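Local coordinates for 2-oxoglutarate dehydrogenase E3 component (Thermus thermophilus, PDB 2YQU), which probably oxidises protein-bound dihydrolipoyl groups back to lipoyl with NAD(+) as electron acceptor, using one FAD per subunit in the E3 component of 2-oxoglutarate dehydrogenase, at residues A[262-267]-A[281-286]; A[142-147]-A[256-261]; A[274-279]-A[292-297]. One frame throughout, in Å; residues are numbered along the deposited sequence.

Contact 1: residues A[262-267]-A[281-286]; sequences RRPYTE and RGRIPV. With FAD (flavin-adenine dinucleotide), chain D.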
loop_
_atom_site.group_PDB
_atom_site.type_symbol
_atom_site.label_atom_id
_atom_site.label_comp_id
_atom_site.label_asym_id
_atom_site.label_seq_id
_atom_site.Cartn_x
_atom_site.Cartn_y
_atom_site.Cartn_z
ATOM N N ARG A 262 24.646 13.275 -5.910
ATOM C CA ARG A 262 25.279 13.499 -4.624
ATOM C C ARG A 262 26.570 12.703 -4.549
ATOM O O ARG A 262 26.699 11.636 -5.138
ATOM C CB ARG A 262 24.334 13.106 -3.484
ATOM C CG ARG A 262 23.099 13.986 -3.387
ATOM C CD ARG A 262 22.125 13.543 -2.303
ATOM N NE ARG A 262 22.720 13.640 -0.967
ATOM C CZ ARG A 262 22.756 14.741 -0.233
ATOM N NH1 ARG A 262 22.237 15.873 -0.674
ATOM N NH2 ARG A 262 23.318 14.713 0.970
ATOM N N ARG A 263 27.533 13.254 -3.824
ATOM C CA ARG A 263 28.869 12.694 -3.739
ATOM C C ARG A 263 29.140 12.274 -2.304
ATOM O O ARG A 263 28.812 13.001 -1.378
ATOM C CB ARG A 263 29.887 13.749 -4.173
ATOM C CG ARG A 263 31.296 13.227 -4.347
ATOM C CD ARG A 263 32.255 14.207 -5.012
ATOM N NE ARG A 263 33.311 13.499 -5.734
ATOM C CZ ARG A 263 34.509 13.181 -5.242
ATOM N NH1 ARG A 263 35.378 12.523 -6.014
ATOM N NH2 ARG A 263 34.847 13.511 -3.997
ATOM N N PRO A 264 29.745 11.103 -2.114
ATOM C CA PRO A 264 30.114 10.644 -0.773
ATOM C C PRO A 264 30.887 11.744 -0.042
ATOM O O PRO A 264 31.748 12.367 -0.657
ATOM C CB PRO A 264 31.016 9.427 -1.043
ATOM C CG PRO A 264 30.744 9.004 -2.418
ATOM C CD PRO A 264 30.124 10.143 -3.164
ATOM N N TYR A 265 30.557 11.988 1.223
ATOM C CA TYR A 265 31.112 13.100 1.992
ATOM C C TYR A 265 32.090 12.611 3.069
ATOM O O TYR A 265 31.708 11.896 3.994
ATOM C CB TYR A 265 29.973 13.905 2.636
ATOM C CG TYR A 265 30.435 15.144 3.383
ATOM C CD1 TYR A 265 30.675 16.340 2.705
ATOM C CD2 TYR A 265 30.634 15.116 4.757
ATOM C CE1 TYR A 265 31.092 17.469 3.380
ATOM C CE2 TYR A 265 31.059 16.236 5.440
ATOM C CZ TYR A 265 31.276 17.418 4.745
ATOM O OH TYR A 265 31.705 18.540 5.419
ATOM N N THR A 266 33.354 13.008 2.939
ATOM C CA THR A 266 34.377 12.679 3.929
ATOM C C THR A 266 35.225 13.901 4.281
ATOM O O THR A 266 36.321 13.756 4.819
ATOM C CB THR A 266 35.292 11.543 3.412
ATOM O OG1 THR A 266 35.893 11.915 2.165
ATOM C CG2 THR A 266 34.495 10.273 3.084
ATOM N N GLU A 267 34.722 15.098 3.994
ATOM C CA GLU A 267 35.480 16.319 4.257
ATOM C C GLU A 267 35.733 16.475 5.757
ATOM O O GLU A 267 34.823 16.328 6.561
ATOM C CB GLU A 267 34.725 17.540 3.713
ATOM C CG GLU A 267 35.420 18.878 3.924
ATOM C CD GLU A 267 34.580 20.057 3.451
ATOM O OE1 GLU A 267 33.841 19.901 2.447
ATOM O OE2 GLU A 267 34.656 21.138 4.088
ATOM N N ARG A 281 35.497 7.979 -6.956
ATOM C CA ARG A 281 34.207 8.632 -6.773
ATOM C C ARG A 281 34.005 9.197 -5.366
ATOM O O ARG A 281 32.949 9.753 -5.067
ATOM C CB ARG A 281 33.091 7.648 -7.130
ATOM C CG ARG A 281 33.042 7.302 -8.612
ATOM C CD ARG A 281 32.113 6.151 -8.969
ATOM N NE ARG A 281 30.766 6.320 -8.413
ATOM C CZ ARG A 281 29.748 5.481 -8.633
ATOM N NH1 ARG A 281 29.908 4.405 -9.402
ATOM N NH2 ARG A 281 28.563 5.714 -8.073
ATOM N N GLY A 282 35.014 9.072 -4.505
ATOM C CA GLY A 282 34.949 9.600 -3.157
ATOM C C GLY A 282 34.421 8.605 -2.139
ATOM O O GLY A 282 34.294 8.935 -0.964
ATOM N N ARG A 283 34.128 7.387 -2.575
ATOM C CA ARG A 283 33.606 6.358 -1.676
ATOM C C ARG A 283 34.721 5.750 -0.843
ATOM O O ARG A 283 35.874 5.739 -1.270
ATOM C CB ARG A 283 32.939 5.239 -2.466
ATOM C CG ARG A 283 31.764 5.658 -3.307
ATOM C CD ARG A 283 31.327 4.576 -4.290
ATOM N NE ARG A 283 32.366 4.285 -5.279
ATOM C CZ ARG A 283 32.215 3.464 -6.319
ATOM N NH1 ARG A 283 31.066 2.839 -6.526
ATOM N NH2 ARG A 283 33.224 3.266 -7.163
ATOM N N ILE A 284 34.371 5.252 0.342
ATOM C CA ILE A 284 35.275 4.435 1.147
ATOM C C ILE A 284 35.033 2.990 0.751
ATOM O O ILE A 284 33.915 2.477 0.921
ATOM C CB ILE A 284 35.000 4.623 2.656
ATOM C CG1 ILE A 284 35.204 6.082 3.062
ATOM C CG2 ILE A 284 35.899 3.691 3.486
ATOM C CD1 ILE A 284 34.662 6.433 4.423
ATOM N N PRO A 285 36.044 2.327 0.188
ATOM C CA PRO A 285 35.900 0.917 -0.171
ATOM C C PRO A 285 35.607 0.041 1.050
ATOM O O PRO A 285 36.221 0.212 2.087
ATOM C CB PRO A 285 37.260 0.566 -0.782
ATOM C CG PRO A 285 37.842 1.867 -1.195
ATOM C CD PRO A 285 37.377 2.842 -0.177
ATOM N N VAL A 286 34.640 -0.854 0.915
ATOM C CA VAL A 286 34.329 -1.830 1.954
ATOM C C VAL A 286 34.128 -3.218 1.346
ATOM O O VAL A 286 33.875 -3.353 0.147
ATOM C CB VAL A 286 33.072 -1.423 2.762
ATOM C CG1 VAL A 286 33.345 -0.176 3.580
ATOM C CG2 VAL A 286 31.863 -1.204 1.856
HETATM P PA FAD D . 23.268 11.040 6.047
HETATM O O1A FAD D . 23.679 12.078 5.071
HETATM O O2A FAD D . 21.746 10.924 6.203
HETATM O O5B FAD D . 23.980 11.336 7.449
HETATM C C5B FAD D . 25.339 11.698 7.479
HETATM C C4B FAD D . 25.536 12.587 8.688
HETATM O O4B FAD D . 26.919 12.628 8.979
HETATM C C3B FAD D . 25.091 14.027 8.447
HETATM O O3B FAD D . 24.116 14.399 9.395
HETATM C C2B FAD D . 26.354 14.850 8.612
HETATM O O2B FAD D . 26.108 16.066 9.282
HETATM C C1B FAD D . 27.249 13.926 9.421
HETATM N N9A FAD D . 28.697 14.066 9.244
HETATM C C8A FAD D . 29.425 14.000 8.083
HETATM N N7A FAD D . 30.731 14.117 8.384
HETATM C C5A FAD D . 30.849 14.257 9.725
HETATM C C6A FAD D . 31.944 14.417 10.569
HETATM N N6A FAD D . 33.200 14.309 10.142
HETATM N N1A FAD D . 31.704 14.524 11.915
HETATM C C2A FAD D . 30.440 14.481 12.450
HETATM N N3A FAD D . 29.362 14.314 11.607
HETATM C C4A FAD D . 29.578 14.217 10.275
HETATM N N1 FAD D . 16.302 8.406 0.488
HETATM C C2 FAD D . 15.282 7.481 0.557
HETATM O O2 FAD D . 15.512 6.294 0.805
HETATM N N3 FAD D . 13.987 7.883 0.346
HETATM C C4 FAD D . 13.698 9.198 0.057
HETATM O O4 FAD D . 12.524 9.526 0.078
HETATM C C4X FAD D . 14.715 10.149 -0.012
HETATM N N5 FAD D . 14.433 11.475 -0.301
HETATM C C5X FAD D . 15.476 12.396 -0.357
HETATM C C6 FAD D . 15.188 13.731 -0.650
HETATM C C7 FAD D . 16.225 14.674 -0.713
HETATM C C7M FAD D . 15.865 16.120 -0.928
HETATM C C8 FAD D . 17.539 14.280 -0.480
HETATM C C8M FAD D . 18.621 15.298 -0.225
HETATM C C9 FAD D . 17.824 12.945 -0.191
HETATM C C9A FAD D . 16.797 11.994 -0.136
HETATM N N10 FAD D . 17.074 10.653 0.139
HETATM C C10 FAD D . 16.030 9.742 0.203
HETATM C "C1'" FAD D . 18.480 10.126 0.265
HETATM C "C2'" FAD D . 18.809 9.998 1.756
HETATM O "O2'" FAD D . 18.695 11.256 2.403
HETATM C "C3'" FAD D . 20.182 9.378 1.994
HETATM O "O3'" FAD D . 20.295 8.175 1.259
HETATM C "C4'" FAD D . 20.388 9.057 3.470
HETATM O "O4'" FAD D . 20.269 10.223 4.248
HETATM C "C5'" FAD D . 21.745 8.378 3.691
HETATM O "O5'" FAD D . 21.960 8.157 5.067
HETATM P P FAD D . 23.449 8.159 5.673
HETATM O O1P FAD D . 23.384 7.792 7.119
HETATM O O2P FAD D . 24.393 7.335 4.817
HETATM O O3P FAD D . 23.980 9.679 5.558
HETATM O O HOH W 1 34.594 11.380 -0.201
#

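Contact 2: residues A[142-147]-A[256-261]; sequences LIPPWA and VLVAVG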
loop_
_atom_site.group_PDB
_atom_site.type_symbol
_atom_site.label_atom_id
_atom_site.label_comp_id
_atom_site.label_asym_id
_atom_site.label_seq_id
_atom_site.Cartn_x
_atom_site.Cartn_y
_atom_site.Cartn_z
ATOM N N LEU A 142 26.283 17.327 -5.307
ATOM C CA LEU A 142 27.343 17.472 -6.294
ATOM C C LEU A 142 27.148 18.812 -6.976
ATOM O O LEU A 142 26.107 19.058 -7.583
ATOM C CB LEU A 142 27.280 16.353 -7.334
ATOM C CG LEU A 142 28.356 16.363 -8.434
ATOM C CD1 LEU A 142 29.679 15.856 -7.894
ATOM C CD2 LEU A 142 27.924 15.523 -9.629
ATOM N N ILE A 143 28.138 19.677 -6.854
ATOM C CA ILE A 143 28.094 20.979 -7.492
ATOM C C ILE A 143 29.246 21.044 -8.489
ATOM O O ILE A 143 30.391 21.324 -8.104
ATOM C CB ILE A 143 28.194 22.105 -6.452
ATOM C CG1 ILE A 143 27.048 21.989 -5.433
ATOM C CG2 ILE A 143 28.166 23.475 -7.153
ATOM C CD1 ILE A 143 27.024 23.096 -4.403
ATOM N N PRO A 144 28.968 20.780 -9.765
ATOM C CA PRO A 144 30.004 20.911 -10.794
ATOM C C PRO A 144 30.551 22.339 -10.842
ATOM O O PRO A 144 29.829 23.275 -10.496
ATOM C CB PRO A 144 29.266 20.566 -12.091
ATOM C CG PRO A 144 28.077 19.760 -11.645
ATOM C CD PRO A 144 27.680 20.340 -10.335
ATOM N N PRO A 145 31.805 22.513 -11.253
ATOM C CA PRO A 145 32.424 23.848 -11.251
ATOM C C PRO A 145 31.699 24.882 -12.121
ATOM O O PRO A 145 31.803 26.073 -11.835
ATOM C CB PRO A 145 33.845 23.585 -11.772
ATOM C CG PRO A 145 34.064 22.135 -11.612
ATOM C CD PRO A 145 32.726 21.474 -11.748
ATOM N N TRP A 146 30.965 24.433 -13.138
ATOM C CA TRP A 146 30.210 25.342 -14.009
ATOM C C TRP A 146 28.905 25.843 -13.391
ATOM O O TRP A 146 28.296 26.770 -13.913
ATOM C CB TRP A 146 29.924 24.704 -15.379
ATOM C CG TRP A 146 29.421 23.296 -15.355
ATOM C CD1 TRP A 146 30.140 22.173 -15.632
ATOM C CD2 TRP A 146 28.088 22.850 -15.054
ATOM N NE1 TRP A 146 29.346 21.058 -15.520
ATOM C CE2 TRP A 146 28.080 21.443 -15.168
ATOM C CE3 TRP A 146 26.894 23.497 -14.697
ATOM C CZ2 TRP A 146 26.941 20.674 -14.937
ATOM C CZ3 TRP A 146 25.757 22.729 -14.470
ATOM C CH2 TRP A 146 25.791 21.337 -14.592
ATOM N N ALA A 147 28.468 25.222 -12.299
ATOM C CA ALA A 147 27.272 25.663 -11.590
ATOM C C ALA A 147 27.641 26.599 -10.453
ATOM O O ALA A 147 28.217 26.174 -9.455
ATOM C CB ALA A 147 26.491 24.468 -11.064
ATOM N N VAL A 256 16.921 28.149 -10.083
ATOM C CA VAL A 256 17.452 26.964 -10.728
ATOM C C VAL A 256 17.914 26.005 -9.648
ATOM O O VAL A 256 18.698 26.376 -8.780
ATOM C CB VAL A 256 18.619 27.296 -11.677
ATOM C CG1 VAL A 256 19.256 26.025 -12.225
ATOM C CG2 VAL A 256 18.150 28.198 -12.800
ATOM N N LEU A 257 17.402 24.780 -9.693
ATOM C CA LEU A 257 17.792 23.726 -8.760
ATOM C C LEU A 257 18.858 22.869 -9.420
ATOM O O LEU A 257 18.618 22.245 -10.439
ATOM C CB LEU A 257 16.590 22.853 -8.372
ATOM C CG LEU A 257 16.876 21.536 -7.624
ATOM C CD1 LEU A 257 17.693 21.774 -6.381
ATOM C CD2 LEU A 257 15.571 20.838 -7.246
ATOM N N VAL A 258 20.037 22.836 -8.818
ATOM C CA VAL A 258 21.127 22.008 -9.297
ATOM C C VAL A 258 21.052 20.683 -8.537
ATOM O O VAL A 258 21.391 20.624 -7.365
ATOM C CB VAL A 258 22.483 22.714 -9.078
ATOM C CG1 VAL A 258 23.647 21.833 -9.547
ATOM C CG2 VAL A 258 22.486 24.056 -9.812
ATOM N N ALA A 259 20.577 19.641 -9.217
ATOM C CA ALA A 259 20.353 18.314 -8.636
ATOM C C ALA A 259 20.895 17.245 -9.585
ATOM O O ALA A 259 20.161 16.391 -10.066
ATOM C CB ALA A 259 18.861 18.095 -8.394
ATOM N N VAL A 260 22.198 17.306 -9.844
ATOM C CA VAL A 260 22.862 16.390 -10.776
ATOM C C VAL A 260 23.508 15.182 -10.089
ATOM O O VAL A 260 24.237 14.411 -10.728
ATOM C CB VAL A 260 23.935 17.127 -11.595
ATOM C CG1 VAL A 260 23.280 18.207 -12.441
ATOM C CG2 VAL A 260 25.006 17.732 -10.672
ATOM N N GLY A 261 23.252 15.029 -8.796
ATOM C CA GLY A 261 23.743 13.889 -8.044
ATOM C C GLY A 261 24.204 14.273 -6.665
ATOM O O GLY A 261 24.140 15.433 -6.280
HETATM O O HOH W 2 23.446 18.577 -7.316
#

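Contact 3: residues A[274-279]-A[292-297]; sequences AGLSTD and TRVPHI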
loop_
_atom_site.group_PDB
_atom_site.type_symbol
_atom_site.label_atom_id
_atom_site.label_comp_id
_atom_site.label_asym_id
_atom_site.label_seq_id
_atom_site.Cartn_x
_atom_site.Cartn_y
_atom_site.Cartn_z
ATOM N N ALA A 274 43.624 7.160 9.816
ATOM C CA ALA A 274 43.169 5.804 10.116
ATOM C C ALA A 274 43.766 4.760 9.174
ATOM O O ALA A 274 43.523 3.577 9.344
ATOM C CB ALA A 274 41.662 5.742 10.057
ATOM N N GLY A 275 44.536 5.211 8.184
ATOM C CA GLY A 275 45.145 4.343 7.190
ATOM C C GLY A 275 44.174 4.033 6.069
ATOM O O GLY A 275 44.289 3.004 5.410
ATOM N N LEU A 276 43.222 4.939 5.858
ATOM C CA LEU A 276 42.157 4.751 4.885
ATOM C C LEU A 276 42.221 5.801 3.794
ATOM O O LEU A 276 42.779 6.879 3.978
ATOM C CB LEU A 276 40.790 4.836 5.564
ATOM C CG LEU A 276 40.542 3.841 6.694
ATOM C CD1 LEU A 276 39.215 4.140 7.390
ATOM C CD2 LEU A 276 40.578 2.416 6.163
ATOM N N SER A 277 41.623 5.468 2.658
ATOM C CA SER A 277 41.493 6.415 1.556
ATOM C C SER A 277 40.195 6.192 0.788
ATOM O O SER A 277 39.539 5.158 0.924
ATOM C CB SER A 277 42.689 6.310 0.611
ATOM O OG SER A 277 42.841 5.000 0.113
ATOM N N THR A 278 39.830 7.189 -0.009
ATOM C CA THR A 278 38.666 7.096 -0.878
ATOM C C THR A 278 39.067 6.674 -2.281
ATOM O O THR A 278 40.203 6.898 -2.710
ATOM C CB THR A 278 37.933 8.447 -0.935
ATOM O OG1 THR A 278 38.853 9.495 -1.278
ATOM C CG2 THR A 278 37.417 8.839 0.441
ATOM N N ASP A 279 38.118 6.076 -2.998
ATOM C CA ASP A 279 38.317 5.731 -4.396
ATOM C C ASP A 279 38.013 6.940 -5.289
ATOM O O ASP A 279 37.884 8.061 -4.807
ATOM C CB ASP A 279 37.503 4.486 -4.782
ATOM C CG ASP A 279 35.991 4.704 -4.739
ATOM O OD1 ASP A 279 35.512 5.861 -4.705
ATOM O OD2 ASP A 279 35.200 3.739 -4.742
ATOM N N THR A 292 36.109 -1.684 6.197
ATOM C CA THR A 292 37.147 -1.064 5.388
ATOM C C THR A 292 38.363 -1.982 5.435
ATOM O O THR A 292 38.303 -3.080 6.016
ATOM C CB THR A 292 37.534 0.330 5.930
ATOM O OG1 THR A 292 38.121 0.195 7.233
ATOM C CG2 THR A 292 36.312 1.224 6.148
ATOM N N ARG A 293 39.468 -1.530 4.855
ATOM C CA ARG A 293 40.702 -2.306 4.876
ATOM C C ARG A 293 41.309 -2.386 6.285
ATOM O O ARG A 293 42.142 -3.254 6.549
ATOM C CB ARG A 293 41.707 -1.756 3.858
ATOM C CG ARG A 293 42.341 -0.431 4.218
ATOM C CD ARG A 293 43.436 -0.019 3.246
ATOM N NE ARG A 293 43.649 1.426 3.218
ATOM C CZ ARG A 293 44.228 2.087 2.214
ATOM N NH1 ARG A 293 44.383 3.404 2.297
ATOM N NH2 ARG A 293 44.645 1.451 1.119
ATOM N N VAL A 294 40.904 -1.479 7.175
ATOM C CA VAL A 294 41.232 -1.573 8.596
ATOM C C VAL A 294 40.061 -2.289 9.270
ATOM O O VAL A 294 38.980 -1.714 9.388
ATOM C CB VAL A 294 41.455 -0.182 9.219
ATOM C CG1 VAL A 294 41.690 -0.301 10.703
ATOM C CG2 VAL A 294 42.620 0.509 8.537
ATOM N N PRO A 295 40.267 -3.536 9.699
ATOM C CA PRO A 295 39.154 -4.454 10.001
ATOM C C PRO A 295 38.140 -4.017 11.074
ATOM O O PRO A 295 36.998 -4.446 10.998
ATOM C CB PRO A 295 39.866 -5.739 10.456
ATOM C CG PRO A 295 41.252 -5.624 9.979
ATOM C CD PRO A 295 41.577 -4.170 9.940
ATOM N N HIS A 296 38.550 -3.216 12.056
ATOM C CA HIS A 296 37.638 -2.733 13.097
ATOM C C HIS A 296 36.931 -1.421 12.728
ATOM O O HIS A 296 36.197 -0.862 13.543
ATOM C CB HIS A 296 38.381 -2.555 14.430
ATOM C CG HIS A 296 39.392 -1.452 14.417
ATOM N ND1 HIS A 296 40.695 -1.647 14.017
ATOM C CD2 HIS A 296 39.287 -0.139 14.734
ATOM C CE1 HIS A 296 41.354 -0.502 14.098
ATOM N NE2 HIS A 296 40.520 0.429 14.526
ATOM N N ILE A 297 37.193 -0.912 11.528
ATOM C CA ILE A 297 36.525 0.285 11.033
ATOM C C ILE A 297 35.621 -0.130 9.891
ATOM O O ILE A 297 36.084 -0.720 8.919
ATOM C CB ILE A 297 37.518 1.334 10.549
ATOM C CG1 ILE A 297 38.510 1.667 11.659
ATOM C CG2 ILE A 297 36.774 2.602 10.148
ATOM C CD1 ILE A 297 39.519 2.697 11.266
#

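Contact 1: residues A[262-267]-A[281-286]
Where strand 262-264 runs back into the FAD domain, P264 and T266 pack against G282 and its neighbours in the loop that later leads to strand 297-299. P264 does most of the touching: its CB lies 3.3 Å from G282 O. Its CD sits 3.4 Å from R281 O. Its CG meets the CG of R283 at 3.6 Å, the two side chains lying side by side and pointing the same way. R263 runs its extended chain over the same turn, CG anti to the backbone N (chi1 -170°), and this lays one face of its guanidinium over the R281 carbonyl, with NH1 3.7 Å from R281 C. G282 leaves room for that group, since a CB there would run into R263 NH2. This strand pairs antiparallel with strand 139-141 as one of the two links between the FAD and NAD domains, and beyond it the Y265 ring brings its edge to the FAD adenine, CE2 lying 3.6 Å from N7A. A single water ties the two backbones, donating to G282 O at 2.6 Å and to P264 O, while T266 OG1 donates to it at 2.8 Å. The T266 and I284 side chains cross obliquely, CG2 to CD1 4.1 Å. R283 NE makes a salt bridge with D279 OD2.

Contact 2: residues A[142-147]-A[256-261]
The P144 ring lies between an indole and a valine. Its CB rests over one face of the W146 ring, 3.3 Å above the plane and offset toward the rim, while V260 CG2 of segment 256-261 meets the CD corner of the P144 ring at 3.8 Å. W146 itself comes no nearer to segment 256-261 than loose packing; its indole lies against V231 and V234 of strand 231-237. The fold-back that puts P144 over W146 is a type I beta turn from P144 to A147, closed by the backbone bond from A147 N to P144 O. From this turn A147 CB faces V258 CG1 at 4.2 Å. L142 covers the other end: its side chain crosses V260 at about a right angle, CD2 to CG2 3.8 Å, and its carbonyl O also sits against V260 CG2. V260 can serve both partners because CG2 stands between its own backbone N and carbonyl carbon, with CG1 anti to the latter (chi1 -63°).

The direct polar link runs from L142 N to G261 O, 3.0 Å and nearly straight at 168°, though the donor stands 40° above the carbonyl plane. It adds one rung just past the antiparallel pairing of strands 139-141 and 262-264, where the chain passes between the FAD and NAD domains; G261 is itself predicted to bind NAD(+). A water next to this link accepts from V260 N at 3.1 Å and lies 2.7 Å from L142 O and 2.9 Å from V258 O, with more acceptors in reach than it has protons. The polar joining is thus done wholly by backbone atoms and water, so the side chains contribute shape and apolar cover rather than charge.

Contact 3: residues A[274-279]-A[292-297]
G275 O is gripped by two nitrogens of R293. NE gives the firmer bond, 2.8 Å with an N-H...O angle of 133°, and approaches in the carbonyl plane; NH1 adds a weak one at 3.1 Å. The oxygen lies 28° out of the guanidinium plane, so the group meets it at a tilt. R293 arrives there because its CG takes the crowded position between its own backbone N and carbonyl carbon (chi1 72°), after which the chain runs extended to NE. Its aliphatic part passes along L276 on the way, with CG near L276 CD2.

L276 is the central apolar side chain. It crosses the side chains of V294 and T292 at about a right angle, CD2 touching V294 CG2 at 3.7 Å and T292 OG1 at 3.5 Å, while its CD1 meets I297 CG2 at 4.0 Å. Both segments belong to the long loop between strands 262-264 and 297-299, and the cluster they form sits beside the parallel sheet of the FAD domain: L276 and I297 both lie on I135 of strand 133-135, and I297 itself opens the outer strand 297-299. Cutting L276 back to an alanine is likely to leave T292, V294 and I297 without the branched end that meets them, opening a gap beside I135.

A274 meets the same V294 methyl: its O lies 3.3 Å from V294 CG2, and its CB is 3.9 Å from I297 CD1. The wall they meet is braced from within by a type I beta turn from V294 to I297, where I297 N donates to V294 O, and by T292 N, which donates to I297 O at 2.9 Å.

Overall arrangement
From the N terminus, contact 2 comes first: 142-147 follows strand 139-141 and is met by 256-261 after more than a hundred intervening residues, a loop that holds most of the NAD domain. The chain then passes through 259-261 into strand 262-264, where contact 1 opens; L142 bridges the two, touching R262 and R263. Contact 1 closes a loop over 13 residues and contact 3 one over 12, neither containing helix or strand. These two cross, alternating as 262-267, 274-279, 281-286 and 292-297, and touch through T266 with T278, P285 with S277, and I284 with T292. Together they fold the loop before strand 297-299 onto the FAD domain. Contacts 2 and 3 stay about 12 Å apart at their nearest atoms.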